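Local coordinates for mitogen activated protein kinase, putative (Leishmania donovani, PDB 4QNY) that probably phosphorylates protein substrates with ATP as a mitogen-activated protein kinase, and is seen here with an ATP analogue and magnesium, at residues 66-71 / 101-106; 76-81 / 142-147. All coordinates share one frame; numbering follows the deposited sequence.

Interaction 1: 66-71 / 101-106. With ANP (phosphoaminophosphonic acid-adenylate ester), chain D.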
ATOM      1  N   LYS A  66       1.291  15.464  -9.708  1.00 30.80           N
ATOM      2  CA  LYS A  66       1.093  15.901  -8.332  1.00 32.59           C
ATOM      3  C   LYS A  66       1.139  14.710  -7.379  1.00 31.84           C
ATOM      4  O   LYS A  66       1.549  14.841  -6.227  1.00 32.91           O
ATOM      5  CB  LYS A  66      -0.235  16.650  -8.185  1.00 37.39           C
ATOM      6  CG  LYS A  66      -0.215  18.068  -8.741  1.00 40.58           C
ATOM      7  CD  LYS A  66      -1.614  18.667  -8.801  1.00 50.88           C
ATOM      8  CE  LYS A  66      -2.130  19.040  -7.419  1.00 56.27           C
ATOM      9  NZ  LYS A  66      -1.524  20.305  -6.917  1.00 60.62           N
ATOM     10  N   ARG A  67       0.722  13.546  -7.870  1.00 20.63           N
ATOM     11  CA  ARG A  67       0.748  12.328  -7.071  1.00 24.30           C
ATOM     12  C   ARG A  67       2.175  11.865  -6.801  1.00 28.23           C
ATOM     13  O   ARG A  67       2.498  11.446  -5.689  1.00 22.52           O
ATOM     14  CB  ARG A  67      -0.032  11.209  -7.764  1.00 25.80           C
ATOM     15  CG  ARG A  67      -1.539  11.375  -7.733  1.00 30.35           C
ATOM     16  CD  ARG A  67      -2.226  10.173  -8.360  1.00 31.45           C
ATOM     17  NE  ARG A  67      -3.676  10.318  -8.386  1.00 40.97           N
ATOM     18  CZ  ARG A  67      -4.505   9.429  -8.925  1.00 44.92           C
ATOM     19  NH1 ARG A  67      -5.814   9.641  -8.904  1.00 43.83           N
ATOM     20  NH2 ARG A  67      -4.023   8.328  -9.484  1.00 43.05           N
ATOM     21  N   ILE A  68       3.027  11.937  -7.819  1.00 22.42           N
ATOM     22  CA  ILE A  68       4.398  11.466  -7.672  1.00 19.50           C
ATOM     23  C   ILE A  68       5.196  12.429  -6.791  1.00 19.25           C
ATOM     24  O   ILE A  68       6.063  12.002  -6.035  1.00 23.82           O
ATOM     25  CB  ILE A  68       5.095  11.271  -9.050  1.00 22.76           C
ATOM     26  CG1 ILE A  68       6.294  10.328  -8.918  1.00 38.45           C
ATOM     27  CG2 ILE A  68       5.506  12.597  -9.675  1.00 23.58           C
ATOM     28  CD1 ILE A  68       5.910   8.897  -8.607  1.00 48.24           C
ATOM     29  N   LEU A  69       4.874  13.718  -6.862  1.00 21.93           N
ATOM     30  CA  LEU A  69       5.545  14.719  -6.040  1.00 24.03           C
ATOM     31  C   LEU A  69       5.255  14.479  -4.566  1.00 29.78           C
ATOM     32  O   LEU A  69       6.150  14.558  -3.723  1.00 28.12           O
ATOM     33  CB  LEU A  69       5.109  16.131  -6.441  1.00 20.61           C
ATOM     34  CG  LEU A  69       5.598  17.267  -5.539  1.00 22.17           C
ATOM     35  CD1 LEU A  69       7.117  17.349  -5.546  1.00 24.83           C
ATOM     36  CD2 LEU A  69       4.984  18.595  -5.958  1.00 21.88           C
ATOM     37  N   ARG A  70       3.995  14.182  -4.265  1.00 34.21           N
ATOM     38  CA  ARG A  70       3.578  13.889  -2.902  1.00 32.67           C
ATOM     39  C   ARG A  70       4.247  12.617  -2.388  1.00 26.43           C
ATOM     40  O   ARG A  70       4.617  12.530  -1.219  1.00 27.03           O
ATOM     41  CB  ARG A  70       2.055  13.758  -2.824  1.00 31.16           C
ATOM     42  CG  ARG A  70       1.536  13.375  -1.447  1.00 34.08           C
ATOM     43  CD  ARG A  70       0.024  13.204  -1.441  1.00 35.37           C
ATOM     44  NE  ARG A  70      -0.679  14.478  -1.572  1.00 38.47           N
ATOM     45  CZ  ARG A  70      -1.999  14.613  -1.495  1.00 47.19           C
ATOM     46  NH1 ARG A  70      -2.764  13.550  -1.284  1.00 21.60           N
ATOM     47  NH2 ARG A  70      -2.554  15.809  -1.625  1.00 46.54           N
ATOM     48  N   GLU A  71       4.407  11.636  -3.273  1.00 22.16           N
ATOM     49  CA  GLU A  71       5.013  10.360  -2.906  1.00 22.04           C
ATOM     50  C   GLU A  71       6.467  10.529  -2.472  1.00 27.46           C
ATOM     51  O   GLU A  71       6.895   9.950  -1.473  1.00 27.72           O
ATOM     52  CB  GLU A  71       4.925   9.369  -4.069  1.00 23.85           C
ATOM     53  CG  GLU A  71       5.505   7.997  -3.757  1.00 34.00           C
ATOM     54  CD  GLU A  71       5.405   7.036  -4.926  1.00 46.93           C
ATOM     55  OE1 GLU A  71       4.643   7.324  -5.874  1.00 49.41           O
ATOM     56  OE2 GLU A  71       6.090   5.992  -4.898  1.00 48.88           O
ATOM     57  N   PHE A 101      12.518  10.791 -14.350  1.00 23.31           N
ATOM     58  CA  PHE A 101      13.438  10.895 -13.221  1.00 25.33           C
ATOM     59  C   PHE A 101      13.406   9.620 -12.382  1.00 24.52           C
ATOM     60  O   PHE A 101      12.497   8.800 -12.517  1.00 19.62           O
ATOM     61  CB  PHE A 101      13.115  12.122 -12.359  1.00 26.69           C
ATOM     62  CG  PHE A 101      11.940  11.941 -11.444  1.00 31.52           C
ATOM     63  CD1 PHE A 101      10.649  12.112 -11.909  1.00 37.34           C
ATOM     64  CD2 PHE A 101      12.130  11.625 -10.108  1.00 26.39           C
ATOM     65  CE1 PHE A 101       9.568  11.957 -11.066  1.00 32.90           C
ATOM     66  CE2 PHE A 101      11.055  11.467  -9.262  1.00 22.80           C
ATOM     67  CZ  PHE A 101       9.771  11.634  -9.741  1.00 27.36           C
ATOM     68  N   TYR A 102      14.406   9.458 -11.520  1.00 31.84           N
ATOM     69  CA  TYR A 102      14.560   8.231 -10.745  1.00 31.37           C
ATOM     70  C   TYR A 102      14.387   8.437  -9.244  1.00 26.46           C
ATOM     71  O   TYR A 102      14.879   9.411  -8.673  1.00 33.40           O
ATOM     72  CB  TYR A 102      15.932   7.607 -11.013  1.00 20.10           C
ATOM     73  CG  TYR A 102      16.022   6.863 -12.325  1.00 29.66           C
ATOM     74  CD1 TYR A 102      15.794   5.495 -12.384  1.00 26.29           C
ATOM     75  CD2 TYR A 102      16.329   7.528 -13.504  1.00 20.66           C
ATOM     76  CE1 TYR A 102      15.875   4.809 -13.580  1.00 25.88           C
ATOM     77  CE2 TYR A 102      16.411   6.850 -14.705  1.00 20.98           C
ATOM     78  CZ  TYR A 102      16.183   5.491 -14.737  1.00 25.06           C
ATOM     79  OH  TYR A 102      16.261   4.809 -15.928  1.00 22.91           O
ATOM     80  N   ILE A 103      13.685   7.501  -8.615  1.00 26.49           N
ATOM     81  CA  ILE A 103      13.548   7.472  -7.166  1.00 25.55           C
ATOM     82  C   ILE A 103      14.434   6.372  -6.595  1.00 19.84           C
ATOM     83  O   ILE A 103      14.280   5.201  -6.944  1.00 24.54           O
ATOM     84  CB  ILE A 103      12.089   7.231  -6.735  1.00 21.10           C
ATOM     85  CG1 ILE A 103      11.180   8.325  -7.297  1.00 21.35           C
ATOM     86  CG2 ILE A 103      11.985   7.165  -5.220  1.00 21.86           C
ATOM     87  CD1 ILE A 103       9.706   8.025  -7.144  1.00 18.48           C
ATOM     88  N   VAL A 104      15.362   6.751  -5.724  1.00 19.96           N
ATOM     89  CA  VAL A 104      16.312   5.798  -5.162  1.00 20.43           C
ATOM     90  C   VAL A 104      15.962   5.442  -3.720  1.00 26.92           C
ATOM     91  O   VAL A 104      15.972   6.300  -2.838  1.00 24.07           O
ATOM     92  CB  VAL A 104      17.748   6.345  -5.216  1.00 30.00           C
ATOM     93  CG1 VAL A 104      18.712   5.374  -4.560  1.00 21.84           C
ATOM     94  CG2 VAL A 104      18.154   6.616  -6.657  1.00 21.12           C
ATOM     95  N   MET A 105      15.656   4.168  -3.490  1.00 28.96           N
ATOM     96  CA  MET A 105      15.241   3.697  -2.174  1.00 29.46           C
ATOM     97  C   MET A 105      16.113   2.549  -1.677  1.00 31.09           C
ATOM     98  O   MET A 105      16.870   1.957  -2.447  1.00 33.09           O
ATOM     99  CB  MET A 105      13.781   3.242  -2.209  1.00 25.88           C
ATOM    100  CG  MET A 105      12.829   4.227  -2.859  1.00 33.89           C
ATOM    101  SD  MET A 105      11.315   3.419  -3.410  1.00 38.36           S
ATOM    102  CE  MET A 105      11.960   2.325  -4.674  1.00 61.04           C
ATOM    103  N   ASP A 106      16.000   2.239  -0.388  1.00 21.91           N
ATOM    104  CA  ASP A 106      16.643   1.056   0.173  1.00 22.66           C
ATOM    105  C   ASP A 106      16.084  -0.198  -0.491  1.00 22.28           C
ATOM    106  O   ASP A 106      14.940  -0.210  -0.944  1.00 21.55           O
ATOM    107  CB  ASP A 106      16.440   0.987   1.688  1.00 29.81           C
ATOM    108  CG  ASP A 106      17.201   2.068   2.429  1.00 36.37           C
ATOM    109  OD1 ASP A 106      18.376   2.314   2.084  1.00 38.51           O
ATOM    110  OD2 ASP A 106      16.625   2.668   3.361  1.00 38.86           O
TER
HETATM  111  PG  ANP D 402       3.243   3.893  -8.263  1.00113.16           P
HETATM  112  O1G ANP D 402       4.376   3.870  -9.240  1.00112.11           O
HETATM  113  O2G ANP D 402       3.636   4.812  -7.043  1.00 39.62           O
HETATM  114  O3G ANP D 402       1.961   4.501  -8.964  1.00 61.08           O
HETATM  115  PB  ANP D 402       3.899   1.135  -8.301  1.00 24.36           P
HETATM  116  O1B ANP D 402       4.016   1.248  -9.786  1.00 41.58           O
HETATM  117  O2B ANP D 402       3.288  -0.255  -7.956  1.00 13.73           O
HETATM  118  N3B ANP D 402       2.884   2.333  -7.697  1.00 33.02           N
HETATM  119  PA  ANP D 402       5.780   0.429  -6.392  1.00 22.80           P
HETATM  120  O1A ANP D 402       4.644  -0.259  -5.736  1.00 20.43           O
HETATM  121  O2A ANP D 402       6.502   1.411  -5.465  1.00 21.54           O
HETATM  122  O3A ANP D 402       5.318   1.279  -7.664  1.00 30.52           O
HETATM  123  O5' ANP D 402       6.776  -0.679  -6.930  1.00 25.62           O
HETATM  124  C5' ANP D 402       6.321  -1.802  -7.713  1.00 26.91           C
HETATM  125  C4' ANP D 402       7.009  -3.053  -7.225  1.00 21.07           C
HETATM  126  O4' ANP D 402       8.435  -2.845  -7.181  1.00 22.84           O
HETATM  127  C3' ANP D 402       6.644  -3.496  -5.815  1.00 20.08           C
HETATM  128  O3' ANP D 402       5.444  -4.261  -5.813  1.00 25.61           O
HETATM  129  C2' ANP D 402       7.859  -4.335  -5.415  1.00 25.53           C
HETATM  130  O2' ANP D 402       7.751  -5.674  -5.887  1.00 21.23           O
HETATM  131  C1' ANP D 402       9.004  -3.605  -6.130  1.00 28.79           C
HETATM  132  N9  ANP D 402       9.756  -2.705  -5.263  1.00 26.50           N
HETATM  133  C8  ANP D 402       9.479  -1.393  -4.995  1.00 18.58           C
HETATM  134  N7  ANP D 402      10.327  -0.818  -4.171  1.00 16.66           N
HETATM  135  C5  ANP D 402      11.223  -1.834  -3.880  1.00 11.82           C
HETATM  136  C6  ANP D 402      12.371  -1.874  -3.057  1.00 15.93           C
HETATM  137  N6  ANP D 402      12.820  -0.832  -2.356  1.00 21.42           N
HETATM  138  N1  ANP D 402      13.046  -3.043  -2.982  1.00 18.56           N
HETATM  139  C2  ANP D 402      12.600  -4.091  -3.681  1.00 15.93           C
HETATM  140  N3  ANP D 402      11.536  -4.170  -4.486  1.00 21.21           N
HETATM  141  C4  ANP D 402      10.890  -3.001  -4.540  1.00 21.29           C

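Interaction 2: 76-81 / 142-147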
ATOM      1  N   ALA A  76      10.514  11.034   1.951  1.00 24.99           N
ATOM      2  CA  ALA A  76      11.517  11.829   2.647  1.00 28.79           C
ATOM      3  C   ALA A  76      11.021  12.238   4.030  1.00 28.83           C
ATOM      4  O   ALA A  76      11.816  12.483   4.940  1.00 31.03           O
ATOM      5  CB  ALA A  76      11.880  13.058   1.831  1.00 22.64           C
ATOM      6  N   HIS A  77       9.702  12.303   4.181  1.00 24.18           N
ATOM      7  CA  HIS A  77       9.089  12.725   5.436  1.00 33.29           C
ATOM      8  C   HIS A  77       9.278  11.694   6.543  1.00 42.18           C
ATOM      9  O   HIS A  77       9.454  12.049   7.708  1.00 46.47           O
ATOM     10  CB  HIS A  77       7.597  12.999   5.231  1.00 33.69           C
ATOM     11  CG  HIS A  77       6.880  13.413   6.478  1.00 28.67           C
ATOM     12  ND1 HIS A  77       6.200  12.519   7.276  1.00 36.11           N
ATOM     13  CD2 HIS A  77       6.737  14.625   7.064  1.00 27.93           C
ATOM     14  CE1 HIS A  77       5.670  13.162   8.301  1.00 35.21           C
ATOM     15  NE2 HIS A  77       5.981  14.442   8.196  1.00 28.45           N
ATOM     16  N   PHE A  78       9.241  10.417   6.176  1.00 42.63           N
ATOM     17  CA  PHE A  78       9.344   9.342   7.155  1.00 39.40           C
ATOM     18  C   PHE A  78      10.770   8.825   7.312  1.00 33.35           C
ATOM     19  O   PHE A  78      11.509   8.690   6.336  1.00 33.17           O
ATOM     20  CB  PHE A  78       8.417   8.184   6.777  1.00 29.84           C
ATOM     21  CG  PHE A  78       6.958   8.534   6.824  1.00 29.60           C
ATOM     22  CD1 PHE A  78       6.330   8.782   8.034  1.00 27.75           C
ATOM     23  CD2 PHE A  78       6.211   8.605   5.662  1.00 26.56           C
ATOM     24  CE1 PHE A  78       4.987   9.102   8.081  1.00 28.88           C
ATOM     25  CE2 PHE A  78       4.867   8.925   5.702  1.00 30.95           C
ATOM     26  CZ  PHE A  78       4.255   9.173   6.913  1.00 31.26           C
ATOM     27  N   ASN A  79      11.147   8.542   8.554  1.00 35.20           N
ATOM     28  CA  ASN A  79      12.432   7.927   8.856  1.00 42.82           C
ATOM     29  C   ASN A  79      12.230   6.800   9.861  1.00 35.99           C
ATOM     30  O   ASN A  79      12.508   6.954  11.050  1.00 37.62           O
ATOM     31  CB  ASN A  79      13.418   8.962   9.397  1.00 47.95           C
ATOM     32  CG  ASN A  79      14.833   8.422   9.501  1.00 50.43           C
ATOM     33  OD1 ASN A  79      15.252   7.588   8.698  1.00 49.32           O
ATOM     34  ND2 ASN A  79      15.575   8.896  10.494  1.00 47.41           N
ATOM     35  N   ASP A  80      11.733   5.669   9.372  1.00 27.14           N
ATOM     36  CA  ASP A  80      11.359   4.558  10.236  1.00 26.75           C
ATOM     37  C   ASP A  80      11.745   3.226   9.606  1.00 26.34           C
ATOM     38  O   ASP A  80      11.862   3.120   8.385  1.00 33.79           O
ATOM     39  CB  ASP A  80       9.855   4.604  10.525  1.00 26.32           C
ATOM     40  CG  ASP A  80       9.437   3.625  11.600  1.00 35.10           C
ATOM     41  OD1 ASP A  80       9.601   3.948  12.796  1.00 31.47           O
ATOM     42  OD2 ASP A  80       8.935   2.536  11.249  1.00 34.71           O
ATOM     43  N   ASP A  81      11.941   2.208  10.438  1.00 27.24           N
ATOM     44  CA  ASP A  81      12.407   0.910   9.965  1.00 37.41           C
ATOM     45  C   ASP A  81      11.324   0.114   9.234  1.00 26.07           C
ATOM     46  O   ASP A  81      11.636  -0.771   8.439  1.00 25.71           O
ATOM     47  CB  ASP A  81      12.954   0.086  11.132  1.00 46.90           C
ATOM     48  CG  ASP A  81      14.199   0.697  11.745  1.00 46.53           C
ATOM     49  OD1 ASP A  81      15.199   0.867  11.016  1.00 50.31           O
ATOM     50  OD2 ASP A  81      14.179   1.007  12.954  1.00 49.32           O
ATOM     51  N   HIS A 142      -0.444   7.295   9.903  1.00 22.46           N
ATOM     52  CA  HIS A 142      -1.712   7.894  10.312  1.00 21.12           C
ATOM     53  C   HIS A 142      -1.513   9.046  11.295  1.00 25.01           C
ATOM     54  O   HIS A 142      -2.275  10.012  11.291  1.00 25.69           O
ATOM     55  CB  HIS A 142      -2.628   6.837  10.933  1.00 17.82           C
ATOM     56  CG  HIS A 142      -3.101   5.802   9.961  1.00 16.73           C
ATOM     57  ND1 HIS A 142      -3.768   4.662  10.354  1.00 17.47           N
ATOM     58  CD2 HIS A 142      -3.002   5.734   8.613  1.00 16.23           C
ATOM     59  CE1 HIS A 142      -4.061   3.936   9.290  1.00 15.42           C
ATOM     60  NE2 HIS A 142      -3.607   4.565   8.220  1.00 15.67           N
ATOM     61  N   SER A 143      -0.489   8.939  12.136  1.00 20.55           N
ATOM     62  CA  SER A 143      -0.192   9.987  13.106  1.00 28.21           C
ATOM     63  C   SER A 143       0.305  11.246  12.402  1.00 28.23           C
ATOM     64  O   SER A 143       0.176  12.354  12.924  1.00 30.10           O
ATOM     65  CB  SER A 143       0.844   9.508  14.122  1.00 34.95           C
ATOM     66  OG  SER A 143       2.084   9.234  13.494  1.00 50.42           O
ATOM     67  N   ALA A 144       0.870  11.066  11.213  1.00 29.87           N
ATOM     68  CA  ALA A 144       1.347  12.185  10.411  1.00 30.70           C
ATOM     69  C   ALA A 144       0.211  12.805   9.602  1.00 23.79           C
ATOM     70  O   ALA A 144       0.431  13.717   8.805  1.00 27.89           O
ATOM     71  CB  ALA A 144       2.472  11.735   9.491  1.00 23.00           C
ATOM     72  N   GLY A 145      -1.003  12.303   9.813  1.00 23.27           N
ATOM     73  CA  GLY A 145      -2.181  12.826   9.144  1.00 21.14           C
ATOM     74  C   GLY A 145      -2.332  12.314   7.726  1.00 25.91           C
ATOM     75  O   GLY A 145      -2.974  12.949   6.889  1.00 20.01           O
ATOM     76  N   VAL A 146      -1.740  11.155   7.457  1.00 19.42           N
ATOM     77  CA  VAL A 146      -1.735  10.596   6.111  1.00 22.35           C
ATOM     78  C   VAL A 146      -2.400   9.222   6.057  1.00 28.70           C
ATOM     79  O   VAL A 146      -2.182   8.378   6.926  1.00 37.37           O
ATOM     80  CB  VAL A 146      -0.296  10.479   5.563  1.00 20.12           C
ATOM     81  CG1 VAL A 146      -0.310  10.012   4.115  1.00 18.39           C
ATOM     82  CG2 VAL A 146       0.431  11.810   5.687  1.00 24.36           C
ATOM     83  N   ILE A 147      -3.218   9.012   5.031  1.00 19.57           N
ATOM     84  CA  ILE A 147      -3.823   7.713   4.770  1.00 19.95           C
ATOM     85  C   ILE A 147      -3.152   7.082   3.554  1.00 28.44           C
ATOM     86  O   ILE A 147      -2.996   7.734   2.523  1.00 29.86           O
ATOM     87  CB  ILE A 147      -5.340   7.831   4.530  1.00 15.30           C
ATOM     88  CG1 ILE A 147      -6.030   8.402   5.771  1.00 17.90           C
ATOM     89  CG2 ILE A 147      -5.936   6.481   4.160  1.00 25.26           C
ATOM     90  CD1 ILE A 147      -7.501   8.696   5.573  1.00 21.45           C
TER

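Interaction 1: 66-71 / 101-106
I68, on the inner face of the helical segment 66-71, meets F101 and I103 of the extended segment 101-106. The helix is regular here, with backbone bonds from R70 N to K66 O (3.2 Å) and from E71 N to R67 O (3.1 Å). The side chains of F101 and I103 both leave the backbone toward the helix. I68 has CG1 anti to its backbone N (chi1 -159°), and this branch makes both contacts. I68 CG1 lies 3.8 Å from F101 CZ, at the edge of the ring and near its plane. Further along the branch, I68 CD1 reaches I103 CD1 at 4.2 Å. Both contacts are apolar and buried. One turn on from I68, E71 is extended, and E71 OE1 lies 2.9 Å from ANP O2G. Its OE2 forms a salt bridge with K52. This is the lysine-glutamate pair of protein kinases, and its presence is consistent with an active-like helix position. At the far end of segment 101-106, D106 O accepts a hydrogen bond from ANP N6 (2.6 Å). M105 is at the gatekeeper position, and its bent chain brings M105 CE to 3.6 Å from ANP N7. The strand lies between strands 47-54 and 86-90 of the five-stranded sheet. Helix 62-77 packs on this sheet, and helix 337-349 touches both L69 and F101.

Interaction 2: 76-81 / 142-147
A144 points its methyl group at the paired rings of H77 and F78. A144 CB is 3.7 Å from H77 CE1 and 3.9 Å from F78 CE1. It approaches both rings obliquely. H77 has CG anti to the backbone N (chi1 179°), which puts CE1 of its imidazole against the A144 methyl. F78 instead has CG anti to its carbonyl carbon (chi1 -65°), and the end of its ring swings closer to A144 than its CB direction would suggest. The two rings also meet each other. H77 ND1 lies 3.7 Å above the F78 ring plane, over its centre, while F78 CE1 lies in the plane of the imidazole, at its edge. Each ring probably limits the rotation of the other. H77 has a further edge-to-face partner in F327, and F78 also packs on I140 and I141. Beyond A144 the chain turns at G145 in a Schellman motif. The positive phi there (80°) suits glycine, and G145 N bonds back to H142 O (3.0 Å). Nearby, D80 OD2 forms a salt bridge with R136 of helix 124-143. The arrangement is typical of the protein kinase fold: the loop leaving helix 62-77, the αC-β4 loop, is anchored on the end of helix 124-143, the αE helix, just before the catalytic loop.

In the fold
The two contacts share helix 62-77, the αC helix of the kinase fold. Their centres are 15 Å apart, and their nearest atoms are about 5 Å apart without touching. The segments alternate along the chain: 66-71, 76-81, 101-106, then 142-147. Interaction 1 stays within the N-lobe and joins the middle of the helix to the five-stranded sheet beside the nucleotide. Interaction 2 spans the lobes, joining the helix end and the loop after it to the C-lobe. One helix is thus tied both to the sheet that borders the ATP site and to the lobe carrying the magnesium-binding residues N155 and D168.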